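Local coordinates for uncharacterized protein (Parabacteroides merdae ATCC 43184, PDB 4OPW) that is of unknown function but, as a putative adhesin with an auto-transporter-type head domain, probably takes part in cell adhesion, at residues K86-V91 and D108-N113; Y34-S39 and P104-E109; K130-V135 and K150-I155; I112-N117 and G137-V142. One frame throughout, in Å; residues are numbered along the deposited sequence. Where two conformers were deposited one is given.

All four contacts lie in one beta-solenoid, whose parallel strands stack turn upon turn. Contacts 1 and 3 join neighbouring parallel strands of the same long sheet, linked through the pairing of strands 109-114 and 130-136; each has an aliphatic inner face and a charged outer one. Contact 4 also uses strand 109-114 but looks across the interior to strand 139-147, so its centre is apolar and its polar part sits at the turns. Contact 2, whose centre lies about 15 Å from that of the chain, buries the least surface, at a corner where a glutamine amide replaces strand pairing.

Contact 1 (K86-V91 and D108-N113); sequences KWLKEV and DELKIN
Two adjacent parallel strands of the long sheet of a beta-solenoid meet here, 90-94 and 109-114, with Glu90 beside Lys111 and Val91 beside Ile112. The backbone ladder has three rungs: Lys111 N to Lys89 O, Val91 N to Lys111 O and Asn113 N to Val91 O, each 2.9 Å long. A CA-H...O contact from Glu90 CA to Lys111 O, 3.1 Å, adds to the second rung.

On the outer face Glu90 and Lys111 run side by side in the same direction. Glu90 is extended, whereas Lys111 bends at its third torsion (chi3 69°), which brings CE to 3.3 Å from Glu90 OE1 and leaves NZ 3.7 Å from the same oxygen, a long salt bridge. On the inner face Leu110 turns its CD1 branch to Leu88, touching the backbone at Leu88 O (3.7 Å) and the side chain at Leu88 CG (4.3 Å). One step along the strands, Val91 CB lies 4.4 Å from Ile112 CG2. Beyond them Ile112 touches Val120 and Leu122 of strand 119-122, and Leu88 touches Tyr34.

The strands are therefore held mainly by their backbones and by the aliphatic inner layer, while the charge pair on the partly exposed face probably adds only a weak attraction, since the ion pair is long.

Contact 2 (Y34-S39 and P104-E109); sequences YEQSES and PLKGDE
Gln36 reaches across a corner of the beta-solenoid to the short strand 105-106, putting a side-chain amide where the backbones are too far apart to pair (Gln36 CA to Leu105 CA, 6.4 Å). Its CB starts the contact, 3.8 Å from Pro104 O and 4.0 Å from Leu105 CD2. CG stands opposite the backbone N (chi1 -165°) and the chain continues extended, which carries CD to the backbone of Lys106. There OE1 accepts the N-H of Lys106 at 2.9 Å, in the carbonyl plane and on a lone pair, with an angle of 156° at the hydrogen. The same oxygen lies 3.2 Å from Leu105 CA. NE2, the other branch, passes 3.6 Å from Lys106 CG, the two side chains crossing at about a right angle, and gives a hydrogen bond to Lys86 O. One amide thus joins three parts of the chain, and its two bonds should fix the rotation of the group.

Beside it a water bridges the backbone oxygens Gln36 O and Pro104 O. Deeper in, Tyr34 turns its ring edge to Leu105, while its hydroxyl is hydrogen-bonded to Ser85 OG and its side chain touches Leu88. The methyl Leu105 CD2 lies in the plane of the Tyr34 ring, 3.7 Å from CE2.

Contact 3 (K130-V135 and K150-I155); sequences KLDLNV and KLECSI
Leu131, Leu133 and Val135 line the interior of the beta-solenoid beside Leu151, Cys153 and Ile155, each residue level with its counterpart on the next parallel strand. Leu131 and Leu151 lie side by side, Leu131 CD2 4.1 Å from Leu151 CD1. Leu133 CD1 touches Cys153 SG at 4.0 Å, and Val135 CG1 meets Ile155 CG2. Met141 and Leu146 of strand 139-147 and Ile161 and Leu163 of strand 159-163 close over this layer from across the interior.

The strands run 4.8 Å apart, their directions only 3° from parallel, and five backbone hydrogen bonds alternate between them.

On the outer face the pairs are polar. Glu152 stands up from its own strand, extended, its CG lying beside the backbone N (chi1 -69°). From the neighbouring strand Lys130, whose extended chain leans across, and Asp132 approach it obliquely, so that Lys130 CE and the Asp132 carboxylate both border Glu152 OE1. Lys150 NZ binds Glu152 OE2 at 2.8 Å on the anti lone pair and has a second salt bridge, to Asp172; Lys130 NZ is a long 4.0 Å from the same OE2. Toward Asp132 the charges are alike: Asp132 OD1 and Glu152 OE1 stand 3.9 Å apart and are bridged by a water, which probably eases their repulsion, as the lysines would. Asn134 ND2 donates to Asp132 OD1 from above the carboxylate plane, 59° out of it. Beside this row, another water bridges Leu133 O and Ser154 OG, 2.7 Å from the latter.

Contact 4 (I112-N117 and G137-V142); sequences INANSN and GSANMV
Met141 reaches Ile112 and Ala114 across the interior of the beta-solenoid, where strand 112-114 faces strand 139-142 at a closest axis distance of 8.0 Å. This selenomethionine points inward and bends at its last torsion (chi3 -64°), which lays its methyl CE 3.7 Å from Ile112 CG2 and 4.0 Å from Ala114 CB. Closer to the turns the walls converge, and small residues meet: Ala139 CB sits 3.9 Å from Ala114 CB and 3.5 Å from Ala114 O. Val120 of strand 119-122 and Leu133 and Val135 of strand 130-136 border the same interior.

Direct polar contact across the segments is confined to the turns. Asn117 N donates to Gly137 O at 2.9 Å, a bent bond (138° at the hydrogen) met from above the carbonyl plane, and Ser116 CA adds a CA-H...O contact to the same oxygen. Gly137, with positive phi and no side chain, lies close against the backbone of Ser116, its CA 4.3 Å from Ser116 CA.

Waters complete the polar edge. One bridges Asn117 OD1 and Ser138 O, a second donates to Gly137 O and accepts weakly from Asn117 ND2, and a third links Asn117 O with Asn140 ND2, from which it accepts at 2.7 Å. Asn115 ND2 is hydrogen-bonded to Ser136 OG, and Ser138 OG to Ser158 OG.

The two walls are thus joined by methyl groups inside and by one backbone bond with bridging water at the rim, a chemistry that depends on close fit more than on charge.

Contact 1 (K86-V91 and D108-N113)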
loop_
_atom_site.group_PDB
_atom_site.type_symbol
_atom_site.label_atom_id
_atom_site.label_comp_id
_atom_site.label_asym_id
_atom_site.label_seq_id
_atom_site.Cartn_x
_atom_site.Cartn_y
_atom_site.Cartn_z
ATOM N N LYS A 86 -12.493 -5.866 -12.599
ATOM C CA LYS A 86 -13.739 -5.775 -11.859
ATOM C C LYS A 86 -13.492 -5.889 -10.336
ATOM O O LYS A 86 -14.206 -5.271 -9.540
ATOM C CB LYS A 86 -14.699 -6.865 -12.353
ATOM C CG LYS A 86 -16.084 -6.789 -11.736
ATOM C CD LYS A 86 -17.101 -7.677 -12.457
ATOM C CE LYS A 86 -18.383 -7.719 -11.654
ATOM N NZ LYS A 86 -19.462 -8.483 -12.360
ATOM N N TRP A 87 -12.535 -6.720 -9.954
ATOM C CA TRP A 87 -12.215 -7.012 -8.563
ATOM C C TRP A 87 -10.731 -6.829 -8.270
ATOM O O TRP A 87 -9.879 -7.081 -9.135
ATOM C CB TRP A 87 -12.615 -8.457 -8.238
ATOM C CG TRP A 87 -14.053 -8.765 -8.505
ATOM C CD1 TRP A 87 -14.561 -9.482 -9.551
ATOM C CD2 TRP A 87 -15.176 -8.312 -7.744
ATOM N NE1 TRP A 87 -15.933 -9.533 -9.463
ATOM C CE2 TRP A 87 -16.338 -8.816 -8.369
ATOM C CE3 TRP A 87 -15.315 -7.515 -6.591
ATOM C CZ2 TRP A 87 -17.627 -8.587 -7.858
ATOM C CZ3 TRP A 87 -16.588 -7.308 -6.072
ATOM C CH2 TRP A 87 -17.728 -7.815 -6.722
ATOM N N LEU A 88 -10.420 -6.437 -7.023
ATOM C CA LEU A 88 -9.035 -6.316 -6.570
ATOM C C LEU A 88 -8.953 -6.699 -5.092
ATOM O O LEU A 88 -9.520 -6.010 -4.252
ATOM C CB LEU A 88 -8.445 -4.923 -6.804
ATOM C CG LEU A 88 -6.956 -4.778 -6.453
ATOM C CD1 LEU A 88 -6.069 -5.576 -7.420
ATOM C CD2 LEU A 88 -6.546 -3.322 -6.390
ATOM N N LYS A 89 -8.271 -7.799 -4.789
ATOM C CA LYS A 89 -8.166 -8.243 -3.395
ATOM C C LYS A 89 -6.749 -8.057 -2.840
ATOM O O LYS A 89 -6.556 -8.146 -1.619
ATOM C CB LYS A 89 -8.625 -9.724 -3.247
ATOM C CG LYS A 89 -7.634 -10.732 -3.873
ATOM C CD LYS A 89 -8.069 -12.177 -3.662
ATOM C CE LYS A 89 -7.032 -13.123 -4.197
ATOM N NZ LYS A 89 -7.408 -14.535 -3.954
ATOM N N GLU A 90 -5.755 -7.839 -3.709
ATOM C CA GLU A 90 -4.371 -7.770 -3.234
ATOM C C GLU A 90 -3.458 -7.009 -4.157
ATOM O O GLU A 90 -3.567 -7.111 -5.379
ATOM C CB GLU A 90 -3.843 -9.218 -3.106
ATOM C CG GLU A 90 -2.432 -9.417 -2.592
ATOM C CD GLU A 90 -2.088 -10.889 -2.684
ATOM O OE1 GLU A 90 -2.684 -11.671 -1.912
ATOM O OE2 GLU A 90 -1.366 -11.283 -3.627
ATOM N N VAL A 91 -2.515 -6.273 -3.553
ATOM C CA VAL A 91 -1.462 -5.570 -4.275
ATOM C C VAL A 91 -0.149 -5.812 -3.550
ATOM O O VAL A 91 -0.076 -5.602 -2.327
ATOM C CB VAL A 91 -1.714 -4.037 -4.460
ATOM C CG1 VAL A 91 -0.571 -3.366 -5.255
ATOM C CG2 VAL A 91 -3.071 -3.753 -5.122
ATOM N N ASP A 108 -14.651 -7.907 -0.223
ATOM C CA ASP A 108 -14.603 -8.511 1.109
ATOM C C ASP A 108 -13.292 -8.153 1.814
ATOM O O ASP A 108 -13.294 -7.857 3.013
ATOM C CB ASP A 108 -14.731 -10.050 1.009
ATOM C CG ASP A 108 -16.079 -10.578 0.535
ATOM O OD1 ASP A 108 -17.079 -9.826 0.606
ATOM O OD2 ASP A 108 -16.133 -11.738 0.098
ATOM N N GLU A 109 -12.166 -8.193 1.062
ATOM C CA GLU A 109 -10.850 -7.937 1.630
ATOM C C GLU A 109 -9.924 -7.252 0.646
ATOM O O GLU A 109 -9.948 -7.561 -0.549
ATOM C CB GLU A 109 -10.200 -9.270 2.080
ATOM C CG GLU A 109 -10.851 -9.918 3.296
ATOM C CD GLU A 109 -10.238 -11.197 3.834
ATOM O OE1 GLU A 109 -8.993 -11.332 3.782
ATOM O OE2 GLU A 109 -11.000 -12.045 4.354
ATOM N N LEU A 110 -9.066 -6.371 1.161
ATOM C CA LEU A 110 -8.027 -5.740 0.372
ATOM C C LEU A 110 -6.748 -5.791 1.192
ATOM O O LEU A 110 -6.684 -5.249 2.299
ATOM C CB LEU A 110 -8.372 -4.313 -0.082
ATOM C CG LEU A 110 -7.280 -3.604 -0.908
ATOM C CD1 LEU A 110 -6.866 -4.423 -2.180
ATOM C CD2 LEU A 110 -7.697 -2.189 -1.249
ATOM N N LYS A 111 -5.751 -6.502 0.665
ATOM C CA LYS A 111 -4.442 -6.630 1.303
ATOM C C LYS A 111 -3.393 -5.954 0.451
ATOM O O LYS A 111 -3.299 -6.217 -0.745
ATOM C CB LYS A 111 -4.112 -8.122 1.522
ATOM C CG LYS A 111 -2.709 -8.402 2.064
ATOM C CD LYS A 111 -2.544 -9.876 2.486
ATOM C CE LYS A 111 -2.554 -10.870 1.320
ATOM N NZ LYS A 111 -2.886 -12.269 1.730
ATOM N N ILE A 112 -2.622 -5.040 1.053
ATOM C CA ILE A 112 -1.565 -4.345 0.347
ATOM C C ILE A 112 -0.247 -4.501 1.083
ATOM O O ILE A 112 -0.174 -4.234 2.292
ATOM C CB ILE A 112 -1.910 -2.850 0.139
ATOM C CG1 ILE A 112 -3.282 -2.726 -0.589
ATOM C CG2 ILE A 112 -0.776 -2.112 -0.650
ATOM C CD1 ILE A 112 -3.723 -1.365 -0.881
ATOM N N ASN A 113 0.789 -4.959 0.359
ATOM C CA ASN A 113 2.149 -5.094 0.879
ATOM C C ASN A 113 3.046 -4.168 0.076
ATOM O O ASN A 113 3.230 -4.397 -1.123
ATOM C CB ASN A 113 2.633 -6.552 0.811
ATOM C CG ASN A 113 1.823 -7.537 1.629
ATOM O OD1 ASN A 113 1.096 -7.180 2.567
ATOM N ND2 ASN A 113 1.950 -8.818 1.306
#

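Contact 2 (Y34-S39 and P104-E109)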
loop_
_atom_site.group_PDB
_atom_site.type_symbol
_atom_site.label_atom_id
_atom_site.label_comp_id
_atom_site.label_asym_id
_atom_site.label_seq_id
_atom_site.Cartn_x
_atom_site.Cartn_y
_atom_site.Cartn_z
ATOM N N TYR A 34 -4.309 2.195 -11.586
ATOM C CA TYR A 34 -5.369 1.207 -11.548
ATOM C C TYR A 34 -6.733 1.812 -11.315
ATOM O O TYR A 34 -6.894 2.756 -10.540
ATOM C CB TYR A 34 -5.074 0.162 -10.416
ATOM C CG TYR A 34 -6.201 -0.822 -10.199
ATOM C CD1 TYR A 34 -6.341 -1.943 -11.016
ATOM C CD2 TYR A 34 -7.174 -0.599 -9.224
ATOM C CE1 TYR A 34 -7.439 -2.795 -10.892
ATOM C CE2 TYR A 34 -8.275 -1.440 -9.095
ATOM C CZ TYR A 34 -8.400 -2.543 -9.922
ATOM O OH TYR A 34 -9.496 -3.350 -9.764
ATOM N N GLU A 35 -7.735 1.212 -11.957
ATOM C CA GLU A 35 -9.124 1.578 -11.728
ATOM C C GLU A 35 -9.961 0.306 -11.618
ATOM O O GLU A 35 -9.722 -0.661 -12.350
ATOM C CB GLU A 35 -9.660 2.518 -12.819
ATOM C CG GLU A 35 -9.234 3.969 -12.626
ATOM C CD GLU A 35 -9.589 4.928 -13.749
ATOM O OE1 GLU A 35 -10.721 4.840 -14.277
ATOM O OE2 GLU A 35 -8.745 5.793 -14.078
ATOM N N GLN A 36 -10.887 0.299 -10.673
ATOM C CA GLN A 36 -11.813 -0.815 -10.481
ATOM C C GLN A 36 -13.085 -0.483 -11.256
ATOM O O GLN A 36 -13.718 0.548 -10.998
ATOM C CB GLN A 36 -12.100 -1.088 -8.992
ATOM C CG GLN A 36 -12.768 -2.459 -8.764
ATOM C CD GLN A 36 -13.304 -2.696 -7.364
ATOM O OE1 GLN A 36 -12.998 -1.975 -6.416
ATOM N NE2 GLN A 36 -14.113 -3.738 -7.201
ATOM N N SER A 37 -13.429 -1.320 -12.252
ATOM C CA SER A 37 -14.606 -1.072 -13.081
ATOM C C SER A 37 -15.083 -2.342 -13.754
ATOM O O SER A 37 -14.326 -3.307 -13.839
ATOM C CB SER A 37 -14.298 -0.028 -14.154
ATOM O OG SER A 37 -13.464 -0.565 -15.173
ATOM N N GLU A 38 -16.299 -2.286 -14.312
ATOM C CA GLU A 38 -16.934 -3.390 -15.040
ATOM C C GLU A 38 -16.646 -3.331 -16.557
ATOM O O GLU A 38 -17.031 -4.249 -17.279
ATOM C CB GLU A 38 -18.434 -3.382 -14.791
ATOM C CG GLU A 38 -18.783 -3.873 -13.398
ATOM C CD GLU A 38 -20.262 -4.115 -13.170
ATOM O OE1 GLU A 38 -20.994 -4.363 -14.155
ATOM O OE2 GLU A 38 -20.677 -4.131 -11.990
ATOM N N SER A 39 -15.971 -2.258 -17.020
ATOM C CA SER A 39 -15.577 -2.019 -18.412
ATOM C C SER A 39 -14.626 -3.111 -18.906
ATOM O O SER A 39 -13.820 -3.615 -18.111
ATOM C CB SER A 39 -14.861 -0.666 -18.521
ATOM O OG SER A 39 -15.698 0.419 -18.168
ATOM N N PRO A 104 -12.836 4.387 -6.570
ATOM C CA PRO A 104 -13.153 3.754 -5.283
ATOM C C PRO A 104 -12.832 2.257 -5.376
ATOM O O PRO A 104 -12.721 1.706 -6.487
ATOM C CB PRO A 104 -14.666 3.989 -5.121
ATOM C CG PRO A 104 -15.021 5.072 -6.097
ATOM C CD PRO A 104 -14.058 4.855 -7.257
ATOM N N LEU A 105 -12.617 1.615 -4.225
ATOM C CA LEU A 105 -12.307 0.190 -4.149
ATOM C C LEU A 105 -13.277 -0.509 -3.214
ATOM O O LEU A 105 -13.572 0.001 -2.127
ATOM C CB LEU A 105 -10.876 -0.058 -3.671
ATOM C CG LEU A 105 -9.739 0.523 -4.544
ATOM C CD1 LEU A 105 -8.417 0.406 -3.836
ATOM C CD2 LEU A 105 -9.689 -0.148 -5.904
ATOM N N LYS A 106 -13.774 -1.672 -3.636
ATOM C CA LYS A 106 -14.735 -2.422 -2.823
ATOM C C LYS A 106 -14.359 -3.901 -2.821
ATOM O O LYS A 106 -13.544 -4.326 -3.636
ATOM C CB LYS A 106 -16.174 -2.200 -3.315
ATOM C CG LYS A 106 -16.464 -2.738 -4.717
ATOM C CD LYS A 106 -17.938 -2.599 -5.094
ATOM C CE LYS A 106 -18.181 -3.083 -6.503
ATOM N NZ LYS A 106 -17.941 -4.540 -6.611
ATOM N N GLY A 107 -14.938 -4.659 -1.912
ATOM C CA GLY A 107 -14.685 -6.091 -1.820
ATOM C C GLY A 107 -14.664 -6.586 -0.399
ATOM O O GLY A 107 -14.650 -5.782 0.533
ATOM N N ASP A 108 -14.651 -7.907 -0.223
ATOM C CA ASP A 108 -14.603 -8.511 1.109
ATOM C C ASP A 108 -13.292 -8.153 1.814
ATOM O O ASP A 108 -13.294 -7.857 3.013
ATOM C CB ASP A 108 -14.731 -10.050 1.009
ATOM C CG ASP A 108 -16.079 -10.578 0.535
ATOM O OD1 ASP A 108 -17.079 -9.826 0.606
ATOM O OD2 ASP A 108 -16.133 -11.738 0.098
ATOM N N GLU A 109 -12.166 -8.193 1.062
ATOM C CA GLU A 109 -10.850 -7.937 1.630
ATOM C C GLU A 109 -9.924 -7.252 0.646
ATOM O O GLU A 109 -9.948 -7.561 -0.549
ATOM C CB GLU A 109 -10.200 -9.270 2.080
ATOM C CG GLU A 109 -10.851 -9.918 3.296
ATOM C CD GLU A 109 -10.238 -11.197 3.834
ATOM O OE1 GLU A 109 -8.993 -11.332 3.782
ATOM O OE2 GLU A 109 -11.000 -12.045 4.354
HETATM O O HOH W 1 -14.732 1.767 -8.839
#

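Contact 3 (K130-V135 and K150-I155)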
loop_
_atom_site.group_PDB
_atom_site.type_symbol
_atom_site.label_atom_id
_atom_site.label_comp_id
_atom_site.label_asym_id
_atom_site.label_seq_id
_atom_site.Cartn_x
_atom_site.Cartn_y
_atom_site.Cartn_z
ATOM N N LYS A 130 -12.348 -6.153 5.322
ATOM C CA LYS A 130 -11.065 -6.178 6.010
ATOM C C LYS A 130 -10.012 -5.468 5.168
ATOM O O LYS A 130 -9.882 -5.749 3.978
ATOM C CB LYS A 130 -10.653 -7.632 6.291
ATOM C CG LYS A 130 -9.355 -7.803 7.067
ATOM C CD LYS A 130 -8.952 -9.263 7.058
ATOM C CE LYS A 130 -7.792 -9.548 7.969
ATOM N NZ LYS A 130 -7.498 -11.000 8.026
ATOM N N LEU A 131 -9.281 -4.524 5.785
ATOM C CA LEU A 131 -8.219 -3.767 5.098
ATOM C C LEU A 131 -6.920 -4.081 5.800
ATOM O O LEU A 131 -6.772 -3.811 6.986
ATOM C CB LEU A 131 -8.530 -2.254 5.074
ATOM C CG LEU A 131 -7.595 -1.341 4.238
ATOM C CD1 LEU A 131 -7.577 -1.750 2.738
ATOM C CD2 LEU A 131 -8.021 0.121 4.372
ATOM N N ASP A 132 -6.007 -4.732 5.085
ATOM C CA ASP A 132 -4.761 -5.218 5.651
ATOM C C ASP A 132 -3.576 -4.567 4.946
ATOM O O ASP A 132 -3.203 -4.946 3.830
ATOM C CB ASP A 132 -4.759 -6.755 5.540
ATOM C CG ASP A 132 -3.513 -7.467 6.014
ATOM O OD1 ASP A 132 -2.639 -6.807 6.612
ATOM O OD2 ASP A 132 -3.422 -8.689 5.801
ATOM N N LEU A 133 -2.959 -3.582 5.631
ATOM C CA LEU A 133 -1.884 -2.775 5.084
ATOM C C LEU A 133 -0.566 -3.065 5.754
ATOM O O LEU A 133 -0.473 -3.085 6.988
ATOM C CB LEU A 133 -2.235 -1.292 5.245
ATOM C CG LEU A 133 -3.647 -0.867 4.781
ATOM C CD1 LEU A 133 -3.891 0.604 5.062
ATOM C CD2 LEU A 133 -3.861 -1.155 3.295
ATOM N N ASN A 134 0.452 -3.321 4.933
ATOM C CA ASN A 134 1.788 -3.666 5.407
ATOM C C ASN A 134 2.827 -2.869 4.676
ATOM O O ASN A 134 2.819 -2.814 3.438
ATOM C CB ASN A 134 2.045 -5.168 5.205
ATOM C CG ASN A 134 0.984 -6.031 5.851
ATOM O OD1 ASN A 134 1.090 -6.355 7.022
ATOM N ND2 ASN A 134 -0.105 -6.334 5.117
ATOM N N VAL A 135 3.716 -2.216 5.438
ATOM C CA VAL A 135 4.786 -1.424 4.854
ATOM C C VAL A 135 6.133 -1.901 5.404
ATOM O O VAL A 135 6.242 -2.231 6.599
ATOM C CB VAL A 135 4.544 0.096 5.116
ATOM C CG1 VAL A 135 5.854 0.896 5.102
ATOM C CG2 VAL A 135 3.544 0.679 4.100
ATOM N N LYS A 150 -12.630 -4.613 9.949
ATOM C CA LYS A 150 -11.326 -4.845 10.539
ATOM C C LYS A 150 -10.241 -4.105 9.771
ATOM O O LYS A 150 -10.136 -4.261 8.559
ATOM C CB LYS A 150 -11.008 -6.354 10.575
ATOM C CG LYS A 150 -9.676 -6.694 11.268
ATOM C CD LYS A 150 -9.632 -6.262 12.765
ATOM C CE LYS A 150 -8.226 -6.271 13.314
ATOM N NZ LYS A 150 -7.672 -7.664 13.349
ATOM N N LEU A 151 -9.421 -3.326 10.492
ATOM C CA LEU A 151 -8.258 -2.628 9.927
ATOM C C LEU A 151 -6.995 -3.186 10.558
ATOM O O LEU A 151 -6.911 -3.293 11.793
ATOM C CB LEU A 151 -8.367 -1.111 10.180
ATOM C CG LEU A 151 -7.181 -0.237 9.798
ATOM C CD1 LEU A 151 -6.913 -0.281 8.270
ATOM C CD2 LEU A 151 -7.432 1.197 10.245
ATOM N N GLU A 152 -6.026 -3.575 9.722
ATOM C CA GLU A 152 -4.716 -4.058 10.153
ATOM C C GLU A 152 -3.684 -3.206 9.467
ATOM O O GLU A 152 -3.704 -3.054 8.241
ATOM C CB GLU A 152 -4.522 -5.542 9.882
ATOM C CG GLU A 152 -5.416 -6.396 10.777
ATOM C CD GLU A 152 -5.542 -7.851 10.382
ATOM O OE1 GLU A 152 -4.781 -8.297 9.494
ATOM O OE2 GLU A 152 -6.414 -8.546 10.954
ATOM N N CYS A 153 -2.826 -2.579 10.292
ATOM C CA CYS A 153 -1.748 -1.721 9.842
ATOM C C CYS A 153 -0.485 -2.152 10.483
ATOM O O CYS A 153 -0.371 -2.199 11.712
ATOM C CB CYS A 153 -2.031 -0.258 10.136
ATOM S SG CYS A 153 -3.192 0.505 8.994
ATOM N N SER A 154 0.487 -2.448 9.649
ATOM C CA SER A 154 1.786 -2.830 10.177
ATOM C C SER A 154 2.935 -2.226 9.405
ATOM O O SER A 154 2.903 -2.158 8.163
ATOM C CB SER A 154 1.927 -4.345 10.176
ATOM O OG SER A 154 0.769 -4.967 10.721
ATOM N N ILE A 155 3.944 -1.748 10.160
ATOM C CA ILE A 155 5.193 -1.228 9.587
ATOM C C ILE A 155 6.344 -2.034 10.170
ATOM O O ILE A 155 6.379 -2.217 11.381
ATOM C CB ILE A 155 5.391 0.292 9.820
ATOM C CG1 ILE A 155 4.206 1.109 9.230
ATOM C CG2 ILE A 155 6.764 0.753 9.202
ATOM C CD1 ILE A 155 4.288 2.581 9.496
HETATM O O HOH W 2 -2.125 -7.865 9.042
HETATM O O HOH W 3 -4.005 -10.698 8.495
HETATM O O HOH W 4 -1.141 -5.282 8.872
#

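Contact 4 (I112-N117 and G137-V142)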
loop_
_atom_site.group_PDB
_atom_site.type_symbol
_atom_site.label_atom_id
_atom_site.label_comp_id
_atom_site.label_asym_id
_atom_site.label_seq_id
_atom_site.Cartn_x
_atom_site.Cartn_y
_atom_site.Cartn_z
ATOM N N ILE A 112 -2.622 -5.040 1.053
ATOM C CA ILE A 112 -1.565 -4.345 0.347
ATOM C C ILE A 112 -0.247 -4.501 1.083
ATOM O O ILE A 112 -0.174 -4.234 2.292
ATOM C CB ILE A 112 -1.910 -2.850 0.139
ATOM C CG1 ILE A 112 -3.282 -2.726 -0.589
ATOM C CG2 ILE A 112 -0.776 -2.112 -0.650
ATOM C CD1 ILE A 112 -3.723 -1.365 -0.881
ATOM N N ASN A 113 0.789 -4.959 0.359
ATOM C CA ASN A 113 2.149 -5.094 0.879
ATOM C C ASN A 113 3.046 -4.168 0.076
ATOM O O ASN A 113 3.230 -4.397 -1.123
ATOM C CB ASN A 113 2.633 -6.552 0.811
ATOM C CG ASN A 113 1.823 -7.537 1.629
ATOM O OD1 ASN A 113 1.096 -7.180 2.567
ATOM N ND2 ASN A 113 1.950 -8.818 1.306
ATOM N N ALA A 114 3.557 -3.101 0.713
ATOM C CA ALA A 114 4.374 -2.092 0.058
ATOM C C ALA A 114 5.774 -2.192 0.626
ATOM O O ALA A 114 5.971 -2.067 1.846
ATOM C CB ALA A 114 3.765 -0.698 0.281
ATOM N N ASN A 115 6.733 -2.506 -0.249
ATOM C CA ASN A 115 8.113 -2.708 0.171
ATOM C C ASN A 115 9.079 -1.808 -0.558
ATOM O O ASN A 115 8.698 -1.101 -1.495
ATOM C CB ASN A 115 8.499 -4.172 -0.089
ATOM C CG ASN A 115 7.543 -5.186 0.499
ATOM O OD1 ASN A 115 6.966 -6.024 -0.215
ATOM N ND2 ASN A 115 7.318 -5.097 1.796
ATOM N N SER A 116 10.349 -1.848 -0.113
ATOM C CA SER A 116 11.500 -1.202 -0.724
ATOM C C SER A 116 11.149 0.097 -1.482
ATOM O O SER A 116 11.141 0.134 -2.724
ATOM C CB SER A 116 12.217 -2.187 -1.649
ATOM O OG SER A 116 11.317 -2.912 -2.480
ATOM N N ASN A 117 10.836 1.160 -0.711
ATOM C CA ASN A 117 10.646 2.550 -1.150
ATOM C C ASN A 117 9.459 2.846 -2.063
ATOM O O ASN A 117 9.361 3.975 -2.576
ATOM C CB ASN A 117 11.918 3.062 -1.864
ATOM C CG ASN A 117 13.143 2.881 -1.023
ATOM O OD1 ASN A 117 13.415 3.697 -0.143
ATOM N ND2 ASN A 117 13.823 1.773 -1.219
ATOM N N GLY A 137 10.788 -1.452 4.375
ATOM C CA GLY A 137 11.847 -0.891 3.530
ATOM C C GLY A 137 11.617 0.532 3.087
ATOM O O GLY A 137 11.887 0.874 1.935
ATOM N N SER A 138 11.126 1.385 4.013
ATOM C CA SER A 138 10.897 2.819 3.815
ATOM C C SER A 138 9.862 3.117 2.741
ATOM O O SER A 138 9.846 4.240 2.214
ATOM C CB SER A 138 12.201 3.568 3.515
ATOM O OG SER A 138 13.172 3.354 4.525
ATOM N N ALA A 139 8.956 2.155 2.461
ATOM C CA ALA A 139 7.839 2.411 1.569
ATOM C C ALA A 139 6.833 3.347 2.274
ATOM O O ALA A 139 6.905 3.549 3.495
ATOM C CB ALA A 139 7.163 1.094 1.145
ATOM N N ASN A 140 5.948 3.982 1.498
ATOM C CA ASN A 140 4.966 4.918 2.038
ATOM C C ASN A 140 3.604 4.630 1.472
ATOM O O ASN A 140 3.466 4.314 0.283
ATOM C CB ASN A 140 5.378 6.358 1.716
ATOM C CG ASN A 140 6.667 6.770 2.380
ATOM O OD1 ASN A 140 6.726 6.966 3.595
ATOM N ND2 ASN A 140 7.745 6.838 1.626
HETATM N N MSE A 141 2.581 4.769 2.304
HETATM C CA MSE A 141 1.233 4.556 1.831
HETATM C C MSE A 141 0.326 5.699 2.256
HETATM O O MSE A 141 0.443 6.198 3.378
HETATM C CB MSE A 141 0.686 3.230 2.344
HETATM C CG MSE A 141 -0.516 2.770 1.576
HETATM SE SE MSE A 141 -0.994 1.076 2.389
HETATM C CE MSE A 141 0.312 0.074 2.086
ATOM N N VAL A 142 -0.533 6.157 1.336
ATOM C CA VAL A 142 -1.493 7.224 1.617
ATOM C C VAL A 142 -2.884 6.722 1.222
ATOM O O VAL A 142 -3.113 6.414 0.045
ATOM C CB VAL A 142 -1.160 8.583 0.933
ATOM C CG1 VAL A 142 -2.180 9.656 1.332
ATOM C CG2 VAL A 142 0.272 9.037 1.247
HETATM O O HOH W 5 7.893 6.136 -0.975
HETATM O O HOH W 6 11.480 5.677 0.347
HETATM O O HOH W 7 14.660 0.626 1.007
#